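Local structure of probable oxidoreductase protein (Rhizobium etli, 4FB5) at residues Asp191-Trp196 with Asp238-Glu243; Ile229-Lys234 with Gln382-Arg387; Ile28-Thr33 with Gly75-Glu80; Asn251-Asn256 with Ala271-Trp276. The protein probably acts as a nucleotide-dependent oxidoreductase of the GFO/IDH/MocA family, although its substrate and reaction are not established. All coordinates share one frame; numbering follows the deposited sequence.

Contact 1 of 4, residues Asp191-Trp196 with Asp238-Glu243; sequences DIFFYW and DRPLSE
F193 turns CG away from its own carbonyl carbon (chi1 -65°), which lays its ring across S242, while R239 doubles back at chi3 and brings its guanidinium up to the backbone of I192. The ring contact is CH-pi: S242 CA stands 3.5 Å from the F193 ring centroid, only 6° off the normal and therefore over the face. P240 approaches the same ring at its edge, with P240 CB in plane and P240 CG 3.7 Å from F193 CD1. On the polar side, R239 NH2 donates a nearly straight bond (163°) to I192 O at 3.0 Å. The acceptor lies in the guanidinium plane, and R239 NE adds a weak bond to it. R239 NH2 also binds D189 O, so two carbonyls of the same loop hold the group. Between these side chains the backbones join directly, F194 N to P240 O at 2.8 Å. F193 CA makes a CA-H...O contact with the same oxygen. R239 pairs through its backbone with R247, which makes 238-240 one strand of a small two-stranded antiparallel beta hairpin; the loop 191-196, without regular structure, lies against it at the surface.

Contact 2 of 4, residues Ile229-Lys234 with Gln382-Arg387; sequences ITDMVK and QSFHER
A helix hydroxyl, not another strand, accepts the backbone N-H of T230: S383 OG lies 3.0 Å from T230 N, and the N-H...O angle of 131° marks a bent bond. The setting is helix-on-sheet packing in the large mixed beta sheet of the GFO/IDH/MocA C-terminal fold, with the last turn of helix 367-385 set against strand 225-233. S383 CB carries OG opposite the backbone N (chi1 171°), which reaches the hydroxyl out to the strand. T230 OG1 turns instead to M380 O in the same helix.

F384 buries the largest area of any residue here. M232, a selenomethionine, puts CB over the middle of one ring face, 3.8 Å from the F384 centroid, and its SE stands obliquely at 4.8 Å from that centroid, a Met-aromatic contact. D231 OD1 approaches F384 CE1 at 3.7 Å, but its stronger partner is R260 of the second subunit, in a salt bridge. H252 meets the F384 ring edge-to-face. With an alanine at F384, M232 CB and SE would probably lose the surface they rest on, and a gap would be likely to open between helix and strand. T230 O lies at the ring edge, in its plane, 3.5 Å from F384 CD1.

Contact 3 of 4, residues Ile28-Thr33 with Gly75-Glu80; sequences IGLIGT and GEFGFE
L30, on the central strand 27-31 of the Rossmann fold's parallel sheet, meets two phenylalanines in turn when traced outward from its backbone. Its CB lies 3.8 Å from F79 CZ, in an oblique approach to that ring. With L30 CG opposite the backbone N (chi1 -158°), the side chain runs on from there: CG is 4.5 Å from F79 CZ, and the CD1 branch reaches the edge of F77, 4.4 Å from F77 CD1. The strand is covered here by the end of helix 70-77 and the residues after it.

Strand 27-31 runs into G32, whose positive phi suits a glycine and which is consistent with the first glycine of a GxGxxG dinucleotide-binding turn. Helix 70-77 closes with G78 in a Schellman motif, again with positive phi; on the two sides of G78 in the chain, F77 and F79 both point toward the strand. No hydrogen bond links the two segments; the evidence is packing alone. F79 also rests on L59 and L62 of strand 58-63, and F77 on K38 and A41 of helix 35-44. Beyond L30, T33 meets the outer part of F77, T33 CB being 4.1 Å from F77 CE1. At the opposite end of the contact, I28 O sits at the edge of the other ring, 3.7 Å from F79 CE1.

Contact 4 of 4, residues Asn251-Asn256 with Ala271-Trp276; sequences NHDAAN and ANRAAW
D253 and R273 form the close-knit end of this contact, where a salt bridge of 2.7 Å joins D253 OD1 to R273 NH1. The two side chains cross at about a right angle, with carboxylate and guanidinium planes 27° apart, and R273 is bent at chi2 and chi3 to bring NH1 round. R273 NH2 forms a second salt bridge, to D209 OD2 on helix 206-221. A leucine here removes the guanidinium, and the D253 carboxylate would probably be left buried without this mate and freer to turn, with the link to D209 lost as well.

The backbones join here too: R273 N donates to D253 O at 2.9 Å and 163°. Next to it A254 and N272 form an antiparallel non-hydrogen-bonded pair, with A254 CB 4.1 Å from N272 CG. A255 and A271 follow as a hydrogen-bonded pair, A255 N to A271 O at 3.0 Å and A271 N to A255 O at 2.9 Å.

Past R273 the contact slackens. N272 OD1 accepts from A274 N at 2.7 Å, an Asx turn where the chain leaves the strand, and A275 and W276 run off toward the second subunit instead of D253.

The hairpin of strands 254-261 and 266-272 thus lies between strands 225-233 and 175-183, with helix 206-221 packed on the face carrying A255 and A271.

In the fold
Contacts 2 and 4 belong to one continuous sheet: their centres are 13 Å apart, and strands 225-233 and 254-261 probably hydrogen-bond directly, V233 N to A254 O at 2.6 Å and D231 O to N256 N at 2.8 Å. Both also touch the second subunit. Contact 1 lies off this sheet, its centre 17 Å from that of contact 4 and the nearest atoms about 5 Å apart; its segment 238-243 follows the strand of contact 2 in the chain. Contact 3 stands alone in the Rossmann part, with centres 32 to 41 Å from the others. Its glycine turn probably faces the nucleotide. Of the other contacts, contact 1 comes nearest to contact 3, about 13 Å between nearest atoms.

Contact 1 of 4, residues Asp191-Trp196 with Asp238-Glu243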
loop_
_atom_site.group_PDB
_atom_site.type_symbol
_atom_site.label_atom_id
_atom_site.label_comp_id
_atom_site.label_asym_id
_atom_site.label_seq_id
_atom_site.Cartn_x
_atom_site.Cartn_y
_atom_site.Cartn_z
ATOM N N ASP A 191 -15.735 -11.045 24.948
ATOM C CA ASP A 191 -15.852 -12.245 25.818
ATOM C C ASP A 191 -14.653 -12.592 26.641
ATOM O O ASP A 191 -14.719 -13.516 27.440
ATOM C CB ASP A 191 -16.272 -13.503 25.038
ATOM C CG ASP A 191 -17.690 -13.399 24.512
ATOM O OD1 ASP A 191 -18.489 -12.615 25.103
ATOM O OD2 ASP A 191 -17.998 -14.073 23.496
ATOM N N ILE A 192 -13.561 -11.877 26.449
ATOM C CA ILE A 192 -12.395 -12.071 27.289
ATOM C C ILE A 192 -12.759 -11.676 28.730
ATOM O O ILE A 192 -13.500 -10.688 28.933
ATOM C CB ILE A 192 -11.181 -11.274 26.754
ATOM C CG1 ILE A 192 -10.813 -11.766 25.358
ATOM C CG2 ILE A 192 -9.980 -11.349 27.716
ATOM C CD1 ILE A 192 -10.748 -13.314 25.244
ATOM N N PHE A 193 -12.282 -12.447 29.702
ATOM C CA PHE A 193 -12.596 -12.151 31.083
ATOM C C PHE A 193 -12.080 -10.801 31.514
ATOM O O PHE A 193 -10.997 -10.377 31.117
ATOM C CB PHE A 193 -12.071 -13.222 32.048
ATOM C CG PHE A 193 -12.723 -14.580 31.870
ATOM C CD1 PHE A 193 -14.101 -14.696 31.751
ATOM C CD2 PHE A 193 -11.936 -15.754 31.849
ATOM C CE1 PHE A 193 -14.704 -15.961 31.582
ATOM C CE2 PHE A 193 -12.526 -17.019 31.676
ATOM C CZ PHE A 193 -13.925 -17.118 31.541
ATOM N N PHE A 194 -12.901 -10.137 32.313
ATOM C CA PHE A 194 -12.551 -8.949 33.073
ATOM C C PHE A 194 -11.217 -9.071 33.825
ATOM O O PHE A 194 -11.015 -9.966 34.636
ATOM C CB PHE A 194 -13.675 -8.676 34.079
ATOM C CG PHE A 194 -13.581 -7.348 34.736
ATOM C CD1 PHE A 194 -12.627 -7.116 35.752
ATOM C CD2 PHE A 194 -14.438 -6.312 34.357
ATOM C CE1 PHE A 194 -12.516 -5.855 36.363
ATOM C CE2 PHE A 194 -14.338 -5.040 34.974
ATOM C CZ PHE A 194 -13.362 -4.811 35.975
ATOM N N TYR A 195 -10.299 -8.174 33.576
ATOM C CA TYR A 195 -9.141 -8.076 34.462
ATOM C C TYR A 195 -8.786 -6.578 34.769
ATOM O O TYR A 195 -9.617 -5.657 34.508
ATOM C CB TYR A 195 -7.963 -8.880 33.922
ATOM C CG TYR A 195 -7.471 -8.425 32.576
ATOM C CD1 TYR A 195 -6.235 -7.796 32.438
ATOM C CD2 TYR A 195 -8.256 -8.612 31.409
ATOM C CE1 TYR A 195 -5.771 -7.380 31.173
ATOM C CE2 TYR A 195 -7.817 -8.184 30.180
ATOM C CZ TYR A 195 -6.582 -7.573 30.066
ATOM O OH TYR A 195 -6.142 -7.186 28.834
ATOM N N TRP A 196 -7.586 -6.338 35.321
ATOM C CA TRP A 196 -7.306 -5.010 35.841
ATOM C C TRP A 196 -7.485 -3.887 34.813
ATOM O O TRP A 196 -7.709 -2.731 35.200
ATOM C CB TRP A 196 -5.945 -4.938 36.502
ATOM C CG TRP A 196 -4.847 -5.109 35.571
ATOM C CD1 TRP A 196 -4.280 -6.295 35.178
ATOM C CD2 TRP A 196 -4.156 -4.071 34.872
ATOM N NE1 TRP A 196 -3.277 -6.052 34.278
ATOM C CE2 TRP A 196 -3.174 -4.698 34.069
ATOM C CE3 TRP A 196 -4.276 -2.659 34.840
ATOM C CZ2 TRP A 196 -2.306 -3.972 33.238
ATOM C CZ3 TRP A 196 -3.406 -1.918 33.997
ATOM C CH2 TRP A 196 -2.434 -2.586 33.217
ATOM N N ASP A 238 -20.172 -4.391 30.146
ATOM C CA ASP A 238 -19.768 -5.338 31.198
ATOM C C ASP A 238 -18.936 -6.417 30.583
ATOM O O ASP A 238 -18.934 -6.516 29.385
ATOM C CB ASP A 238 -20.973 -5.886 32.031
ATOM C CG ASP A 238 -21.949 -6.818 31.210
ATOM O OD1 ASP A 238 -21.932 -6.837 29.935
ATOM O OD2 ASP A 238 -22.768 -7.538 31.868
ATOM N N ARG A 239 -18.281 -7.273 31.359
ATOM C CA ARG A 239 -17.556 -8.404 30.764
ATOM C C ARG A 239 -17.551 -9.590 31.719
ATOM O O ARG A 239 -17.548 -9.387 32.933
ATOM C CB ARG A 239 -16.122 -8.000 30.415
ATOM C CG ARG A 239 -15.921 -6.503 30.253
ATOM C CD ARG A 239 -14.687 -6.198 29.419
ATOM N NE ARG A 239 -14.186 -7.385 28.732
ATOM C CZ ARG A 239 -13.679 -7.379 27.504
ATOM N NH1 ARG A 239 -13.605 -6.246 26.820
ATOM N NH2 ARG A 239 -13.247 -8.508 26.957
ATOM N N PRO A 240 -17.556 -10.827 31.214
ATOM C CA PRO A 240 -17.588 -11.926 32.192
ATOM C C PRO A 240 -16.383 -11.927 33.167
ATOM O O PRO A 240 -15.321 -11.424 32.852
ATOM C CB PRO A 240 -17.542 -13.174 31.301
ATOM C CG PRO A 240 -16.775 -12.701 30.089
ATOM C CD PRO A 240 -17.346 -11.318 29.836
ATOM N N LEU A 241 -16.635 -12.493 34.344
ATOM C CA LEU A 241 -15.649 -12.862 35.375
ATOM C C LEU A 241 -15.247 -14.329 35.245
ATOM O O LEU A 241 -16.086 -15.225 35.014
ATOM C CB LEU A 241 -16.244 -12.677 36.786
ATOM C CG LEU A 241 -16.563 -11.245 37.203
ATOM C CD1 LEU A 241 -17.718 -11.126 38.246
ATOM C CD2 LEU A 241 -15.269 -10.473 37.569
ATOM N N SER A 242 -13.958 -14.568 35.436
ATOM C CA SER A 242 -13.404 -15.886 35.235
ATOM C C SER A 242 -13.956 -16.856 36.272
ATOM O O SER A 242 -14.053 -18.056 36.028
ATOM C CB SER A 242 -11.894 -15.822 35.310
ATOM O OG SER A 242 -11.507 -15.077 36.436
ATOM N N GLU A 243 -14.341 -16.334 37.424
ATOM C CA GLU A 243 -14.932 -17.180 38.449
ATOM C C GLU A 243 -16.472 -17.135 38.505
ATOM O O GLU A 243 -17.101 -17.697 39.409
ATOM C CB GLU A 243 -14.361 -16.805 39.809
#

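Contact 2 of 4, residues Ile229-Lys234 with Gln382-Arg387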
loop_
_atom_site.group_PDB
_atom_site.type_symbol
_atom_site.label_atom_id
_atom_site.label_comp_id
_atom_site.label_asym_id
_atom_site.label_seq_id
_atom_site.Cartn_x
_atom_site.Cartn_y
_atom_site.Cartn_z
ATOM N N ILE A 229 -9.905 18.655 24.619
ATOM C CA ILE A 229 -11.252 18.246 24.943
ATOM C C ILE A 229 -11.550 16.841 24.379
ATOM O O ILE A 229 -11.358 16.587 23.182
ATOM C CB ILE A 229 -12.326 19.215 24.529
ATOM C CG1 ILE A 229 -13.677 18.592 24.887
ATOM C CG2 ILE A 229 -12.314 19.421 23.017
ATOM C CD1 ILE A 229 -14.818 19.533 25.162
ATOM N N THR A 230 -12.104 15.982 25.242
ATOM C CA THR A 230 -12.120 14.572 25.041
ATOM C C THR A 230 -13.512 13.965 24.923
ATOM O O THR A 230 -14.384 14.299 25.689
ATOM C CB THR A 230 -11.423 13.980 26.211
ATOM O OG1 THR A 230 -10.106 14.543 26.268
ATOM C CG2 THR A 230 -11.323 12.486 26.084
ATOM N N ASP A 231 -13.711 13.091 23.938
ATOM C CA ASP A 231 -14.865 12.198 23.890
ATOM C C ASP A 231 -14.321 10.796 24.151
ATOM O O ASP A 231 -13.220 10.465 23.704
ATOM C CB ASP A 231 -15.602 12.263 22.546
ATOM C CG ASP A 231 -16.968 11.592 22.614
ATOM O OD1 ASP A 231 -17.347 11.198 23.746
ATOM O OD2 ASP A 231 -17.670 11.434 21.579
HETATM N N MSE A 232 -15.047 9.992 24.923
HETATM C CA MSE A 232 -14.525 8.670 25.334
HETATM C C MSE A 232 -15.534 7.605 25.105
HETATM O O MSE A 232 -16.716 7.877 25.256
HETATM C CB MSE A 232 -14.093 8.661 26.784
HETATM C CG MSE A 232 -12.659 8.916 26.841
HETATM SE SE MSE A 232 -12.086 9.108 28.626
HETATM C CE MSE A 232 -10.355 8.244 28.615
ATOM N N VAL A 233 -15.082 6.411 24.701
ATOM C CA VAL A 233 -16.023 5.300 24.467
ATOM C C VAL A 233 -15.824 4.084 25.401
ATOM O O VAL A 233 -14.728 3.551 25.480
ATOM C CB VAL A 233 -16.019 4.828 22.970
ATOM C CG1 VAL A 233 -17.267 4.011 22.635
ATOM C CG2 VAL A 233 -15.928 5.990 22.019
ATOM N N LYS A 234 -16.895 3.664 26.089
ATOM C CA LYS A 234 -17.042 2.306 26.655
ATOM C C LYS A 234 -17.818 1.380 25.675
ATOM O O LYS A 234 -19.041 1.225 25.766
ATOM C CB LYS A 234 -17.803 2.428 27.927
ATOM C CG LYS A 234 -17.876 1.243 28.810
ATOM C CD LYS A 234 -18.576 1.665 30.144
ATOM C CE LYS A 234 -17.608 2.618 30.880
ATOM N NZ LYS A 234 -18.006 2.998 32.250
ATOM N N GLN A 382 -10.607 14.482 32.792
ATOM C CA GLN A 382 -11.414 15.487 33.418
ATOM C C GLN A 382 -12.196 16.107 32.290
ATOM O O GLN A 382 -13.449 16.217 32.321
ATOM C CB GLN A 382 -10.533 16.523 34.111
ATOM C CG GLN A 382 -11.360 17.606 34.739
ATOM C CD GLN A 382 -10.543 18.676 35.486
ATOM O OE1 GLN A 382 -9.351 18.903 35.212
ATOM N NE2 GLN A 382 -11.228 19.383 36.404
ATOM N N SER A 383 -11.453 16.459 31.252
ATOM C CA SER A 383 -12.050 17.047 30.112
ATOM C C SER A 383 -13.331 16.361 29.684
ATOM O O SER A 383 -14.196 17.021 29.105
ATOM C CB SER A 383 -11.033 17.065 28.996
ATOM O OG SER A 383 -11.645 17.458 27.798
ATOM N N PHE A 384 -13.482 15.061 29.953
ATOM C CA PHE A 384 -14.607 14.289 29.397
ATOM C C PHE A 384 -15.730 14.261 30.367
ATOM O O PHE A 384 -16.915 14.370 30.018
ATOM C CB PHE A 384 -14.197 12.832 29.107
ATOM C CG PHE A 384 -15.365 11.907 28.834
ATOM C CD1 PHE A 384 -16.090 12.015 27.667
ATOM C CD2 PHE A 384 -15.748 10.955 29.760
ATOM C CE1 PHE A 384 -17.181 11.166 27.404
ATOM C CE2 PHE A 384 -16.844 10.117 29.517
ATOM C CZ PHE A 384 -17.566 10.225 28.345
ATOM N N HIS A 385 -15.356 14.054 31.614
ATOM C CA HIS A 385 -16.345 14.040 32.688
ATOM C C HIS A 385 -17.007 15.410 32.918
ATOM O O HIS A 385 -18.228 15.495 33.129
ATOM C CB HIS A 385 -15.721 13.432 33.929
ATOM C CG HIS A 385 -15.532 11.957 33.791
ATOM N ND1 HIS A 385 -16.593 11.090 33.581
ATOM C CD2 HIS A 385 -14.409 11.197 33.782
ATOM C CE1 HIS A 385 -16.127 9.857 33.464
ATOM N NE2 HIS A 385 -14.804 9.894 33.579
ATOM N N GLU A 386 -16.214 16.478 32.788
ATOM C CA GLU A 386 -16.747 17.845 32.886
ATOM C C GLU A 386 -17.288 18.389 31.557
ATOM O O GLU A 386 -17.735 19.520 31.510
ATOM C CB GLU A 386 -15.709 18.790 33.501
ATOM C CG GLU A 386 -15.556 18.590 35.003
ATOM C CD GLU A 386 -14.297 19.223 35.548
ATOM O OE1 GLU A 386 -13.853 20.276 34.990
ATOM O OE2 GLU A 386 -13.731 18.661 36.531
ATOM N N ARG A 387 -17.217 17.588 30.486
ATOM C CA ARG A 387 -17.732 17.962 29.192
ATOM C C ARG A 387 -17.336 19.356 28.704
ATOM O O ARG A 387 -18.141 20.072 28.107
ATOM C CB ARG A 387 -19.243 17.768 29.174
ATOM C CG ARG A 387 -19.594 16.368 28.718
ATOM C CD ARG A 387 -21.098 16.065 28.723
ATOM N NE ARG A 387 -21.879 16.898 27.795
ATOM C CZ ARG A 387 -22.146 16.611 26.512
ATOM N NH1 ARG A 387 -21.675 15.504 25.926
ATOM N NH2 ARG A 387 -22.896 17.451 25.797
#

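Contact 3 of 4, residues Ile28-Thr33 with Gly75-Glu80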
loop_
_atom_site.group_PDB
_atom_site.type_symbol
_atom_site.label_atom_id
_atom_site.label_comp_id
_atom_site.label_asym_id
_atom_site.label_seq_id
_atom_site.Cartn_x
_atom_site.Cartn_y
_atom_site.Cartn_z
ATOM N N ILE A 28 23.328 -4.081 36.710
ATOM C CA ILE A 28 21.901 -3.984 36.441
ATOM C C ILE A 28 21.066 -4.810 37.383
ATOM O O ILE A 28 21.339 -5.989 37.575
ATOM C CB ILE A 28 21.576 -4.422 34.994
ATOM C CG1 ILE A 28 22.531 -3.746 34.001
ATOM C CG2 ILE A 28 20.089 -4.152 34.680
ATOM C CD1 ILE A 28 22.437 -2.239 33.999
ATOM N N GLY A 29 20.041 -4.198 37.952
ATOM C CA GLY A 29 19.043 -4.956 38.664
ATOM C C GLY A 29 17.764 -4.902 37.878
ATOM O O GLY A 29 17.336 -3.809 37.500
ATOM N N LEU A 30 17.150 -6.053 37.608
ATOM C CA LEU A 30 15.859 -6.054 36.923
ATOM C C LEU A 30 14.785 -6.574 37.831
ATOM O O LEU A 30 14.974 -7.594 38.451
ATOM C CB LEU A 30 15.923 -6.958 35.701
ATOM C CG LEU A 30 14.971 -6.848 34.500
ATOM C CD1 LEU A 30 14.690 -8.234 33.977
ATOM C CD2 LEU A 30 13.672 -6.165 34.811
ATOM N N ILE A 31 13.651 -5.884 37.887
ATOM C CA ILE A 31 12.423 -6.365 38.585
ATOM C C ILE A 31 11.288 -6.579 37.585
ATOM O O ILE A 31 10.987 -5.680 36.804
ATOM C CB ILE A 31 11.933 -5.349 39.620
ATOM C CG1 ILE A 31 13.119 -4.713 40.333
ATOM C CG2 ILE A 31 11.050 -6.007 40.649
ATOM C CD1 ILE A 31 12.834 -3.314 40.836
ATOM N N GLY A 32 10.663 -7.754 37.625
ATOM C CA GLY A 32 9.649 -8.155 36.633
ATOM C C GLY A 32 10.256 -8.955 35.478
ATOM O O GLY A 32 11.387 -8.677 35.052
ATOM N N THR A 33 9.530 -9.958 34.979
ATOM C CA THR A 33 10.061 -10.874 33.939
ATOM C C THR A 33 9.057 -11.229 32.866
ATOM O O THR A 33 9.378 -12.014 31.959
ATOM C CB THR A 33 10.638 -12.223 34.506
ATOM O OG1 THR A 33 9.601 -13.000 35.148
ATOM C CG2 THR A 33 11.791 -11.961 35.473
ATOM N N GLY A 75 18.401 -17.871 34.857
ATOM C CA GLY A 75 19.184 -18.651 33.906
ATOM C C GLY A 75 18.934 -18.098 32.521
ATOM O O GLY A 75 19.872 -17.628 31.875
ATOM N N GLU A 76 17.658 -18.112 32.105
ATOM C CA GLU A 76 17.223 -17.632 30.796
ATOM C C GLU A 76 17.837 -16.307 30.378
ATOM O O GLU A 76 18.405 -16.203 29.300
ATOM C CB GLU A 76 15.695 -17.561 30.714
ATOM C CG GLU A 76 15.006 -18.913 30.940
ATOM C CD GLU A 76 13.628 -19.021 30.279
ATOM O OE1 GLU A 76 13.455 -18.464 29.159
ATOM O OE2 GLU A 76 12.735 -19.684 30.879
ATOM N N PHE A 77 17.750 -15.304 31.241
ATOM C CA PHE A 77 18.211 -13.960 30.867
ATOM C C PHE A 77 19.694 -13.700 31.125
ATOM O O PHE A 77 20.254 -12.737 30.599
ATOM C CB PHE A 77 17.367 -12.867 31.531
ATOM C CG PHE A 77 15.884 -12.963 31.246
ATOM C CD1 PHE A 77 14.993 -12.152 31.951
ATOM C CD2 PHE A 77 15.380 -13.865 30.291
ATOM C CE1 PHE A 77 13.620 -12.214 31.711
ATOM C CE2 PHE A 77 14.007 -13.952 30.032
ATOM C CZ PHE A 77 13.112 -13.121 30.742
ATOM N N GLY A 78 20.332 -14.547 31.929
ATOM C CA GLY A 78 21.769 -14.404 32.181
ATOM C C GLY A 78 22.160 -13.472 33.321
ATOM O O GLY A 78 23.106 -12.695 33.187
ATOM N N PHE A 79 21.419 -13.567 34.423
ATOM C CA PHE A 79 21.669 -12.839 35.670
ATOM C C PHE A 79 22.272 -13.727 36.747
ATOM O O PHE A 79 21.853 -14.875 36.926
ATOM C CB PHE A 79 20.359 -12.305 36.230
ATOM C CG PHE A 79 19.905 -11.055 35.591
ATOM C CD1 PHE A 79 19.991 -9.856 36.270
ATOM C CD2 PHE A 79 19.403 -11.065 34.296
ATOM C CE1 PHE A 79 19.579 -8.678 35.672
ATOM C CE2 PHE A 79 18.987 -9.893 33.688
ATOM C CZ PHE A 79 19.072 -8.699 34.377
ATOM N N GLU A 80 23.212 -13.156 37.494
ATOM C CA GLU A 80 23.985 -13.882 38.500
ATOM C C GLU A 80 23.132 -14.291 39.704
ATOM O O GLU A 80 23.076 -15.469 40.059
ATOM C CB GLU A 80 25.229 -13.065 38.897
ATOM C CG GLU A 80 26.272 -12.959 37.746
ATOM C CD GLU A 80 27.224 -11.739 37.824
ATOM O OE1 GLU A 80 27.596 -11.316 38.945
ATOM O OE2 GLU A 80 27.632 -11.217 36.752
#

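Contact 4 of 4, residues Asn251-Asn256 with Ala271-Trp276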
loop_
_atom_site.group_PDB
_atom_site.type_symbol
_atom_site.label_atom_id
_atom_site.label_comp_id
_atom_site.label_asym_id
_atom_site.label_seq_id
_atom_site.Cartn_x
_atom_site.Cartn_y
_atom_site.Cartn_z
ATOM N N ASN A 251 -14.162 1.827 32.881
ATOM C CA ASN A 251 -13.090 2.403 32.132
ATOM C C ASN A 251 -13.610 2.655 30.755
ATOM O O ASN A 251 -14.716 2.189 30.370
ATOM C CB ASN A 251 -12.112 1.240 31.879
ATOM C CG ASN A 251 -10.820 1.462 32.478
ATOM O OD1 ASN A 251 -10.615 2.491 33.056
ATOM N ND2 ASN A 251 -9.922 0.530 32.368
ATOM N N HIS A 252 -12.730 3.234 29.955
ATOM C CA HIS A 252 -13.037 3.566 28.583
ATOM C C HIS A 252 -11.965 3.000 27.641
ATOM O O HIS A 252 -10.772 3.218 27.831
ATOM C CB HIS A 252 -13.175 5.077 28.454
ATOM C CG HIS A 252 -14.428 5.597 29.065
ATOM N ND1 HIS A 252 -14.482 6.067 30.365
ATOM C CD2 HIS A 252 -15.699 5.660 28.580
ATOM C CE1 HIS A 252 -15.724 6.434 30.637
ATOM N NE2 HIS A 252 -16.488 6.184 29.582
ATOM N N ASP A 253 -12.379 2.246 26.645
ATOM C CA ASP A 253 -11.419 1.626 25.746
ATOM C C ASP A 253 -11.089 2.498 24.541
ATOM O O ASP A 253 -10.291 2.126 23.701
ATOM C CB ASP A 253 -11.906 0.250 25.337
ATOM C CG ASP A 253 -11.620 -0.776 26.410
ATOM O OD1 ASP A 253 -10.424 -0.965 26.760
ATOM O OD2 ASP A 253 -12.567 -1.389 26.939
ATOM N N ALA A 254 -11.662 3.686 24.486
ATOM C CA ALA A 254 -11.447 4.571 23.347
ATOM C C ALA A 254 -11.589 6.051 23.746
ATOM O O ALA A 254 -12.469 6.424 24.544
ATOM C CB ALA A 254 -12.425 4.214 22.182
ATOM N N ALA A 255 -10.746 6.874 23.152
ATOM C CA ALA A 255 -10.660 8.285 23.455
ATOM C C ALA A 255 -10.236 9.077 22.221
ATOM O O ALA A 255 -9.303 8.736 21.491
ATOM C CB ALA A 255 -9.691 8.527 24.584
ATOM N N ASN A 256 -10.953 10.160 22.009
ATOM C CA ASN A 256 -10.721 11.030 20.890
ATOM C C ASN A 256 -10.551 12.404 21.494
ATOM O O ASN A 256 -11.338 12.834 22.321
ATOM C CB ASN A 256 -11.921 10.913 19.986
ATOM C CG ASN A 256 -12.170 9.480 19.557
ATOM O OD1 ASN A 256 -11.273 8.777 19.118
ATOM N ND2 ASN A 256 -13.384 9.060 19.645
ATOM N N ALA A 271 -7.189 7.156 20.343
ATOM C CA ALA A 271 -6.570 5.981 20.937
ATOM C C ALA A 271 -7.704 5.003 21.081
ATOM O O ALA A 271 -8.824 5.397 21.389
ATOM C CB ALA A 271 -5.905 6.291 22.260
ATOM N N ASN A 272 -7.448 3.750 20.732
ATOM C CA ASN A 272 -8.517 2.751 20.723
ATOM C C ASN A 272 -7.948 1.351 20.970
ATOM O O ASN A 272 -7.032 0.910 20.260
ATOM C CB ASN A 272 -9.296 2.853 19.434
ATOM C CG ASN A 272 -10.517 1.957 19.388
ATOM O OD1 ASN A 272 -10.656 0.999 20.145
ATOM N ND2 ASN A 272 -11.427 2.274 18.456
ATOM N N ARG A 273 -8.493 0.662 21.966
ATOM C CA ARG A 273 -8.011 -0.663 22.330
ATOM C C ARG A 273 -8.956 -1.772 21.880
ATOM O O ARG A 273 -8.731 -2.943 22.186
ATOM C CB ARG A 273 -7.783 -0.751 23.841
ATOM C CG ARG A 273 -6.917 0.364 24.405
ATOM C CD ARG A 273 -7.341 0.729 25.819
ATOM N NE ARG A 273 -6.557 0.019 26.826
ATOM C CZ ARG A 273 -7.041 -0.401 27.989
ATOM N NH1 ARG A 273 -8.312 -0.182 28.299
ATOM N NH2 ARG A 273 -6.255 -1.039 28.845
ATOM N N ALA A 274 -10.011 -1.412 21.154
ATOM C CA ALA A 274 -10.932 -2.394 20.694
ATOM C C ALA A 274 -11.145 -2.135 19.234
ATOM O O ALA A 274 -12.267 -1.994 18.754
ATOM C CB ALA A 274 -12.227 -2.282 21.472
ATOM N N ALA A 275 -10.049 -2.060 18.505
ATOM C CA ALA A 275 -10.129 -1.698 17.084
ATOM C C ALA A 275 -9.734 -2.896 16.278
ATOM O O ALA A 275 -8.543 -3.056 15.976
ATOM C CB ALA A 275 -9.197 -0.507 16.792
ATOM N N TRP A 276 -10.716 -3.749 15.951
ATOM C CA TRP A 276 -10.459 -5.034 15.278
ATOM C C TRP A 276 -9.584 -4.883 14.047
ATOM O O TRP A 276 -9.878 -4.056 13.172
ATOM C CB TRP A 276 -11.726 -5.731 14.850
ATOM C CG TRP A 276 -12.376 -6.587 15.899
ATOM C CD1 TRP A 276 -13.649 -6.399 16.442
ATOM C CD2 TRP A 276 -11.839 -7.729 16.543
ATOM N NE1 TRP A 276 -13.915 -7.360 17.347
ATOM C CE2 TRP A 276 -12.838 -8.203 17.441
ATOM C CE3 TRP A 276 -10.619 -8.389 16.478
ATOM C CZ2 TRP A 276 -12.654 -9.334 18.262
ATOM C CZ3 TRP A 276 -10.405 -9.488 17.312
ATOM C CH2 TRP A 276 -11.438 -9.970 18.190
#